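Local coordinates for Syntaxin1 (Monosiga brevicollis, PDB 2XHE), which probably acts as a SNAP receptor (SNARE) protein of the syntaxin family, consistent with binding other SNAREs, at residues L133-Q137 and S253-S257. Residues are numbered along the deposited sequence; the frame is centred on the assembly and turned at random.
Sequences LRIRQ and SVEQS
Arg134 reaches from near the start of helix 131-171, in the syntaxin helical bundle, to the end of the short helix 250-255 in the SNARE region, and it accounts for 106 of the 221 Å² buried here. Its guanidinium is met from two directions. Ser257 OG lies over one face, offset toward the rim, 3.7 Å from Arg134 NH1, whereas Ser253 OG sits at the edge, near the plane, 3.5 Å from Arg134 NH2. Neither approach is a hydrogen bond; the polar partners of NH1 and NH2 lie on the chain of another protein, an acidic side chain in a salt bridge with NH1 and a backbone group hydrogen-bonded to NH2. Arg134 CD lies alongside the backbone carbonyl, 3.4 Å from Gln256 O. Extended as far as CD, the chain bends at chi3 (52°), which brings one face of the guanidinium under Ser257 and its edge to Ser253. An alanine here would probably leave the acidic partner on the neighbouring protein without its mate and open a gap beside Ser253 and Ser257. Further out, Gln256 leaves the helical conformation (phi/psi -93/36°), and its backbone is hydrogen-bonded to Val129, a residue that Arg134 also touches; the residue following helix 250-255 is thereby tied to the chain leading into helix 131-171. Two local bonds tie the serines to the helix end: the backbone bond from Gln256 N to Ser253 O (3.0 Å), and the side-chain bond from Ser257 OG to Val254 O, made from above the carbonyl plane with a C=O...OG angle of 107°.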
loop_
_atom_site.group_PDB
_atom_site.type_symbol
_atom_site.label_atom_id
_atom_site.label_comp_id
_atom_site.label_asym_id
_atom_site.label_seq_id
_atom_site.Cartn_x
_atom_site.Cartn_y
_atom_site.Cartn_z
ATOM N N LEU B 133 -1.859 -21.486 17.016
ATOM C CA LEU B 133 -2.901 -20.475 17.174
ATOM C C LEU B 133 -2.780 -19.337 16.151
ATOM O O LEU B 133 -3.791 -18.801 15.688
ATOM C CB LEU B 133 -2.921 -19.940 18.615
ATOM C CG LEU B 133 -3.931 -18.839 18.944
ATOM C CD1 LEU B 133 -5.335 -19.257 18.577
ATOM C CD2 LEU B 133 -3.860 -18.480 20.409
ATOM N N ARG B 134 -1.549 -18.979 15.792
ATOM C CA ARG B 134 -1.324 -17.978 14.753
ATOM C C ARG B 134 -1.950 -18.402 13.423
ATOM O O ARG B 134 -2.689 -17.626 12.805
ATOM C CB ARG B 134 0.170 -17.711 14.575
ATOM C CG ARG B 134 0.805 -16.895 15.699
ATOM C CD ARG B 134 2.311 -16.781 15.500
ATOM N NE ARG B 134 2.629 -16.307 14.157
ATOM C CZ ARG B 134 3.709 -16.670 13.473
ATOM N NH1 ARG B 134 4.579 -17.518 14.007
ATOM N NH2 ARG B 134 3.910 -16.193 12.252
ATOM N N ILE B 135 -1.648 -19.633 12.998
ATOM C CA ILE B 135 -2.205 -20.218 11.781
ATOM C C ILE B 135 -3.724 -20.277 11.835
ATOM O O ILE B 135 -4.406 -19.873 10.897
ATOM C CB ILE B 135 -1.651 -21.636 11.539
ATOM C CG1 ILE B 135 -0.215 -21.558 11.021
ATOM C CG2 ILE B 135 -2.516 -22.408 10.548
ATOM C CD1 ILE B 135 0.573 -22.828 11.207
ATOM N N ARG B 136 -4.255 -20.780 12.941
ATOM C CA ARG B 136 -5.700 -20.846 13.111
ATOM C C ARG B 136 -6.349 -19.472 12.928
ATOM O O ARG B 136 -7.376 -19.343 12.262
ATOM C CB ARG B 136 -6.048 -21.408 14.491
ATOM C CG ARG B 136 -5.576 -22.835 14.735
ATOM C CD ARG B 136 -5.875 -23.283 16.163
ATOM N NE ARG B 136 -6.331 -24.666 16.188
ATOM C CZ ARG B 136 -7.598 -25.035 16.049
ATOM N NH1 ARG B 136 -8.538 -24.113 15.891
ATOM N NH2 ARG B 136 -7.921 -26.322 16.064
ATOM N N GLN B 137 -5.741 -18.448 13.521
ATOM C CA GLN B 137 -6.288 -17.097 13.473
ATOM C C GLN B 137 -6.249 -16.468 12.084
ATOM O O GLN B 137 -7.216 -15.828 11.678
ATOM C CB GLN B 137 -5.600 -16.197 14.494
ATOM C CG GLN B 137 -6.071 -16.442 15.918
ATOM C CD GLN B 137 -5.258 -15.690 16.957
ATOM O OE1 GLN B 137 -4.201 -15.124 16.656
ATOM N NE2 GLN B 137 -5.746 -15.693 18.194
ATOM N N SER B 253 1.359 -10.482 12.025
ATOM C CA SER B 253 1.432 -11.901 12.379
ATOM C C SER B 253 2.834 -12.289 12.872
ATOM O O SER B 253 2.995 -12.740 14.005
ATOM C CB SER B 253 1.004 -12.793 11.202
ATOM O OG SER B 253 1.079 -14.177 11.529
ATOM N N VAL B 254 3.845 -12.091 12.029
ATOM C CA VAL B 254 5.212 -12.518 12.353
ATOM C C VAL B 254 5.860 -11.776 13.540
ATOM O O VAL B 254 6.930 -12.158 14.002
ATOM C CB VAL B 254 6.117 -12.547 11.082
ATOM C CG1 VAL B 254 5.686 -11.493 10.096
ATOM C CG2 VAL B 254 7.607 -12.435 11.427
ATOM N N GLU B 255 5.198 -10.741 14.048
ATOM C CA GLU B 255 5.655 -10.061 15.257
ATOM C C GLU B 255 5.276 -10.854 16.510
ATOM O O GLU B 255 6.000 -10.841 17.503
ATOM C CB GLU B 255 5.069 -8.651 15.346
ATOM C CG GLU B 255 5.332 -7.950 16.681
ATOM C CD GLU B 255 4.202 -7.015 17.104
ATOM O OE1 GLU B 255 3.129 -7.040 16.459
ATOM O OE2 GLU B 255 4.384 -6.262 18.088
ATOM N N GLN B 256 4.145 -11.547 16.464
ATOM C CA GLN B 256 3.708 -12.345 17.609
ATOM C C GLN B 256 4.168 -13.814 17.550
ATOM O O GLN B 256 3.443 -14.716 17.974
ATOM C CB GLN B 256 2.186 -12.255 17.779
ATOM C CG GLN B 256 1.397 -12.504 16.502
ATOM C CD GLN B 256 -0.103 -12.420 16.705
ATOM O OE1 GLN B 256 -0.585 -12.323 17.830
ATOM N NE2 GLN B 256 -0.852 -12.461 15.609
ATOM N N SER B 257 5.374 -14.041 17.034
ATOM C CA SER B 257 5.947 -15.383 16.929
ATOM C C SER B 257 6.617 -15.803 18.226
ATOM O O SER B 257 6.959 -14.954 19.048
ATOM C CB SER B 257 6.988 -15.414 15.820
ATOM O OG SER B 257 6.607 -14.550 14.775
#